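Galacto-N-biose/lacto-N-biose I transporter substrate-binding protein (Bifidobacterium longum, PDB 2Z8F) binds galacto-N-biose, lacto-N-biose and related oligosaccharides such as lacto-N-tetraose, and probably delivers them to its ABC transporter for uptake. Local coordinates at residues 107-112 with 326-331; 215-220 with 385-390. All coordinates share one frame; numbering follows the deposited sequence.

Interaction 1: residues 107-112 with 326-331; sequences DFASGP and AATTED
Phe108 and Ala327 pass each other with their CA atoms 4.3 Å apart, close enough for their backbones to form a single beta bridge. Two nearly straight bonds make it: Thr328 N gives its proton to Asp107 O over 2.8 Å, and Ala109 N gives its own to Ala326 O over 2.9 Å. The first donor stands above the carbonyl plane of Asp107, whereas the second meets its oxygen almost end-on.

Small residues suit so close an approach. The methyl of Ala326 is a bump received by CB and CG of the Pro112 ring, CB to CB at 3.7 Å, and is a looser neighbour of Phe108 CD1. The carbonyl carbon of Ala326 lies at the edge of the Phe108 ring, near its plane. The CB bond of Phe108 points away from 326-331, yet CD1 comes obliquely within 3.8 Å of Ala327 CA. Asp107 lays CB over one face of the ring, offset toward the rim.

On the more exposed side, the two threonines use their methyl branches. Thr328, with chi1 50°, sets CG2 beside its own backbone N, and from there the methyl settles into the hollow formed by N, CA and CB of Ala109, 3.5 Å from Ala109 N. Its OG1 meets a water 2.8 Å away, which also reaches Phe108 O weakly. Thr329 brings CG2 obliquely against CB, CG and OD1 of Asp107, 3.4 Å from OD1, an oxygen that also bonds a MES molecule probably acquired during crystallisation.

Ala109 is the N-cap of helix 110-114, so the bridge fastens the loop just where that helix begins. Strand 121-126 lies against Phe108, Pro112 and Ala326 through Pro126, while Val315 of helix 315-320 packs on Ala327.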
loop_
_atom_site.group_PDB
_atom_site.type_symbol
_atom_site.label_atom_id
_atom_site.label_comp_id
_atom_site.label_asym_id
_atom_site.label_seq_id
_atom_site.Cartn_x
_atom_site.Cartn_y
_atom_site.Cartn_z
ATOM N N ASP A 107 -19.582 8.900 -3.752
ATOM C CA ASP A 107 -18.918 9.094 -2.484
ATOM C C ASP A 107 -17.396 8.900 -2.567
ATOM O O ASP A 107 -16.700 9.153 -1.589
ATOM C CB ASP A 107 -19.442 8.080 -1.454
ATOM C CG ASP A 107 -20.792 8.439 -0.892
ATOM O OD1 ASP A 107 -21.274 9.554 -1.155
ATOM O OD2 ASP A 107 -21.331 7.605 -0.119
ATOM N N PHE A 108 -16.893 8.438 -3.716
ATOM C CA PHE A 108 -15.501 8.000 -3.836
ATOM C C PHE A 108 -14.785 8.668 -4.985
ATOM O O PHE A 108 -15.421 9.009 -5.985
ATOM C CB PHE A 108 -15.466 6.493 -4.002
ATOM C CG PHE A 108 -16.011 5.800 -2.817
ATOM C CD1 PHE A 108 -15.272 5.767 -1.652
ATOM C CD2 PHE A 108 -17.299 5.271 -2.835
ATOM C CE1 PHE A 108 -15.814 5.176 -0.499
ATOM C CE2 PHE A 108 -17.827 4.695 -1.700
ATOM C CZ PHE A 108 -17.065 4.654 -0.543
ATOM N N ALA A 109 -13.473 8.858 -4.827
ATOM C CA ALA A 109 -12.668 9.363 -5.945
ATOM C C ALA A 109 -12.752 8.409 -7.137
ATOM O O ALA A 109 -12.864 7.199 -6.980
ATOM C CB ALA A 109 -11.217 9.610 -5.523
ATOM N N SER A 110 -12.721 8.964 -8.356
ATOM C CA SER A 110 -12.931 8.172 -9.551
ATOM C C SER A 110 -11.844 7.132 -9.823
ATOM O O SER A 110 -12.148 6.043 -10.308
ATOM C CB SER A 110 -13.127 9.096 -10.765
ATOM O OG SER A 110 -11.961 9.885 -10.959
ATOM N N GLY A 111 -10.603 7.473 -9.482
ATOM C CA GLY A 111 -9.463 6.555 -9.660
ATOM C C GLY A 111 -9.658 5.295 -8.835
ATOM O O GLY A 111 -9.819 4.194 -9.378
ATOM N N PRO A 112 -9.639 5.441 -7.495
ATOM C CA PRO A 112 -9.921 4.292 -6.642
ATOM C C PRO A 112 -11.193 3.528 -7.020
ATOM O O PRO A 112 -11.195 2.296 -6.984
ATOM C CB PRO A 112 -10.035 4.928 -5.248
ATOM C CG PRO A 112 -9.137 6.073 -5.288
ATOM C CD PRO A 112 -9.290 6.632 -6.713
ATOM N N ALA A 326 -10.235 6.810 0.257
ATOM C CA ALA A 326 -10.769 6.987 -1.121
ATOM C C ALA A 326 -12.012 7.886 -1.129
ATOM O O ALA A 326 -12.396 8.455 -2.168
ATOM C CB ALA A 326 -11.070 5.628 -1.740
ATOM N N ALA A 327 -12.667 7.997 0.018
ATOM C CA ALA A 327 -13.904 8.793 0.116
ATOM C C ALA A 327 -13.654 10.243 -0.208
ATOM O O ALA A 327 -12.616 10.791 0.149
ATOM C CB ALA A 327 -14.486 8.674 1.520
ATOM N N THR A 328 -14.636 10.885 -0.852
ATOM C CA THR A 328 -14.543 12.301 -1.147
ATOM C C THR A 328 -15.638 13.075 -0.427
ATOM O O THR A 328 -15.839 14.248 -0.680
ATOM C CB THR A 328 -14.673 12.544 -2.664
ATOM O OG1 THR A 328 -15.824 11.850 -3.131
ATOM C CG2 THR A 328 -13.410 12.059 -3.401
ATOM N N THR A 329 -16.321 12.416 0.502
ATOM C CA THR A 329 -17.473 13.005 1.191
ATOM C C THR A 329 -17.092 14.130 2.160
ATOM O O THR A 329 -17.923 15.006 2.445
ATOM C CB THR A 329 -18.259 11.925 1.930
ATOM O OG1 THR A 329 -17.322 11.140 2.675
ATOM C CG2 THR A 329 -18.989 11.018 0.953
ATOM N N GLU A 330 -15.852 14.118 2.657
ATOM C CA GLU A 330 -15.312 15.177 3.526
ATOM C C GLU A 330 -13.795 15.140 3.432
ATOM O O GLU A 330 -13.240 14.098 3.082
ATOM C CB GLU A 330 -15.762 15.002 4.982
ATOM C CG GLU A 330 -15.312 13.716 5.630
ATOM C CD GLU A 330 -15.760 13.599 7.077
ATOM O OE1 GLU A 330 -15.092 14.183 7.967
ATOM O OE2 GLU A 330 -16.778 12.917 7.316
ATOM N N ASP A 331 -13.131 16.262 3.725
ATOM C CA ASP A 331 -11.672 16.335 3.645
ATOM C C ASP A 331 -11.052 15.527 4.785
ATOM O O ASP A 331 -11.498 15.618 5.927
ATOM C CB ASP A 331 -11.162 17.790 3.731
ATOM C CG ASP A 331 -11.467 18.630 2.481
ATOM O OD1 ASP A 331 -11.652 18.091 1.365
ATOM O OD2 ASP A 331 -11.507 19.878 2.626
HETATM O O HOH W 1 -15.908 12.342 -5.843
#

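Interaction 2: residues 215-220 with 385-390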
loop_
_atom_site.group_PDB
_atom_site.type_symbol
_atom_site.label_atom_id
_atom_site.label_comp_id
_atom_site.label_asym_id
_atom_site.label_seq_id
_atom_site.Cartn_x
_atom_site.Cartn_y
_atom_site.Cartn_z
ATOM N N PHE A 215 19.468 3.359 -8.501
ATOM C CA PHE A 215 19.438 4.153 -7.278
ATOM C C PHE A 215 19.770 3.258 -6.081
ATOM O O PHE A 215 20.702 3.554 -5.336
ATOM C CB PHE A 215 18.061 4.778 -7.116
ATOM C CG PHE A 215 17.894 5.630 -5.856
ATOM C CD1 PHE A 215 18.502 6.888 -5.750
ATOM C CD2 PHE A 215 17.119 5.166 -4.793
ATOM C CE1 PHE A 215 18.320 7.686 -4.613
ATOM C CE2 PHE A 215 16.924 5.955 -3.631
ATOM C CZ PHE A 215 17.529 7.209 -3.545
ATOM N N TYR A 216 19.043 2.153 -5.928
ATOM C CA TYR A 216 19.291 1.285 -4.764
ATOM C C TYR A 216 20.641 0.586 -4.864
ATOM O O TYR A 216 21.289 0.381 -3.840
ATOM C CB TYR A 216 18.156 0.283 -4.511
ATOM C CG TYR A 216 16.916 0.951 -3.902
ATOM C CD1 TYR A 216 15.788 1.206 -4.684
ATOM C CD2 TYR A 216 16.896 1.332 -2.557
ATOM C CE1 TYR A 216 14.648 1.863 -4.147
ATOM C CE2 TYR A 216 15.762 1.952 -1.997
ATOM C CZ TYR A 216 14.646 2.209 -2.791
ATOM O OH TYR A 216 13.526 2.831 -2.240
ATOM N N GLN A 217 21.064 0.246 -6.091
ATOM C CA GLN A 217 22.346 -0.432 -6.265
ATOM C C GLN A 217 23.477 0.454 -5.760
ATOM O O GLN A 217 24.354 -0.007 -5.035
ATOM C CB GLN A 217 22.590 -0.809 -7.739
ATOM C CG GLN A 217 23.807 -1.729 -7.904
ATOM C CD GLN A 217 23.564 -3.098 -7.281
ATOM O OE1 GLN A 217 22.730 -3.857 -7.762
ATOM N NE2 GLN A 217 24.298 -3.423 -6.205
ATOM N N GLN A 218 23.474 1.723 -6.184
ATOM C CA GLN A 218 24.524 2.660 -5.783
ATOM C C GLN A 218 24.516 2.871 -4.269
ATOM O O GLN A 218 25.578 2.900 -3.658
ATOM C CB GLN A 218 24.410 4.000 -6.502
ATOM C CG GLN A 218 24.698 3.905 -7.989
ATOM C CD GLN A 218 24.908 5.259 -8.647
ATOM O OE1 GLN A 218 24.354 5.534 -9.723
ATOM N NE2 GLN A 218 25.686 6.110 -8.010
ATOM N N LEU A 219 23.322 3.005 -3.680
ATOM C CA LEU A 219 23.192 3.065 -2.213
ATOM C C LEU A 219 23.757 1.844 -1.485
ATOM O O LEU A 219 24.525 1.979 -0.515
ATOM C CB LEU A 219 21.750 3.337 -1.795
ATOM C CG LEU A 219 21.238 4.735 -2.173
ATOM C CD1 LEU A 219 19.743 4.816 -1.904
ATOM C CD2 LEU A 219 21.976 5.894 -1.465
ATOM N N LEU A 220 23.406 0.651 -1.955
ATOM C CA LEU A 220 23.875 -0.589 -1.324
ATOM C C LEU A 220 25.383 -0.761 -1.496
ATOM O O LEU A 220 26.065 -1.174 -0.564
ATOM C CB LEU A 220 23.136 -1.813 -1.878
ATOM C CG LEU A 220 21.666 -1.912 -1.497
ATOM C CD1 LEU A 220 21.024 -3.070 -2.235
ATOM C CD2 LEU A 220 21.501 -2.072 0.030
ATOM N N SER A 385 25.299 -10.670 -2.932
ATOM C CA SER A 385 25.218 -11.920 -3.702
ATOM C C SER A 385 24.345 -11.795 -4.977
ATOM O O SER A 385 24.498 -12.558 -5.937
ATOM C CB SER A 385 24.789 -13.104 -2.808
ATOM O OG SER A 385 23.401 -13.090 -2.553
ATOM N N GLY A 386 23.447 -10.808 -4.988
ATOM C CA GLY A 386 22.618 -10.525 -6.164
ATOM C C GLY A 386 22.673 -9.039 -6.496
ATOM O O GLY A 386 23.113 -8.255 -5.674
ATOM N N LYS A 387 22.277 -8.674 -7.721
ATOM C CA LYS A 387 22.136 -7.262 -8.095
ATOM C C LYS A 387 20.702 -6.777 -7.940
ATOM O O LYS A 387 19.757 -7.532 -8.135
ATOM C CB LYS A 387 22.560 -7.037 -9.563
ATOM C CG LYS A 387 24.030 -7.333 -9.786
ATOM C CD LYS A 387 24.897 -6.214 -9.245
ATOM C CE LYS A 387 26.318 -6.337 -9.708
ATOM N NZ LYS A 387 26.978 -5.040 -9.371
ATOM N N VAL A 388 20.534 -5.495 -7.628
ATOM C CA VAL A 388 19.180 -4.960 -7.518
ATOM C C VAL A 388 18.404 -5.102 -8.848
ATOM O O VAL A 388 17.215 -5.389 -8.846
ATOM C CB VAL A 388 19.165 -3.507 -7.024
ATOM C CG1 VAL A 388 17.711 -2.971 -6.913
ATOM C CG2 VAL A 388 19.893 -3.402 -5.664
ATOM N N ALA A 389 19.092 -4.940 -9.982
ATOM C CA ALA A 389 18.425 -5.085 -11.273
ATOM C C ALA A 389 17.760 -6.446 -11.494
ATOM O O ALA A 389 16.799 -6.560 -12.255
ATOM C CB ALA A 389 19.411 -4.776 -12.417
ATOM N N ASP A 390 18.266 -7.477 -10.811
ATOM C CA ASP A 390 17.756 -8.832 -10.958
ATOM C C ASP A 390 16.341 -8.970 -10.413
ATOM O O ASP A 390 15.605 -9.870 -10.828
ATOM C CB ASP A 390 18.684 -9.802 -10.232
ATOM C CG ASP A 390 20.080 -9.792 -10.790
ATOM O OD1 ASP A 390 20.244 -9.291 -11.942
ATOM O OD2 ASP A 390 21.012 -10.254 -10.084
HETATM O O HOH W 2 21.619 -3.521 -10.200
HETATM O O HOH W 3 24.310 -6.088 -4.939
#
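Gln217, on helix 207-221 toward its C-terminal end, faces Val388 in the chain that leads into helix 389-405, with their CA atoms 5.7 Å apart. That lead-in is extended at Gly386 and Lys387; Lys387 N bonds Asp390 OD2 over 3.1 Å, and Asp390 N returns to Lys387 O.

The Gln217 side chain leaves with CG opposite the backbone N (chi1 -170°) and bends at chi2, which carries its amide across to Val388. There OE1 accepts from Val388 N at 2.7 Å, and a water linking it to Ala389 N gives it a second donor. NE2 reaches Gly386 O through another water and bonds Asp221 directly, so both ends of the amide are held. Lys387 crosses it at about a right angle, its aliphatic CD 3.5 Å from OE1. Beside the amide, branched Val388 sets CG2 against Leu220 CD1 at 3.6 Å and CG1 against Tyr216 CB. With an alanine here instead of Gln217, Val388 N would probably lose its direct acceptor and both water links would go.

Within this solute-binding protein fold of the PBP clan, a helix-borne glutamine thus accepts an N-H near the N-terminal end of helix 389-405, with Val388 packed on Tyr216 and Leu220.

In the fold
The two contacts lie on opposite sides of the chain's centre, their own centres about 38 Å apart and their nearest atoms about 23 Å apart. Along the sequence their segments alternate, so the chain visits interaction 1, then interaction 2, then each again. The bound sugar chain marks the ligand pocket: the side chain of Ala326 in interaction 1 is about 10 Å from a galactose, near but not touching. Interaction 2 is more peripheral, its centre about 23 Å from the chain's centre, against about 17 Å for interaction 1, with the side chain of Lys387 about 9 Å from a sodium ion. One joins the start of helix 110-114 to the loop after helix 315-320; the other joins helix 207-221 to the lead-in of helix 389-405.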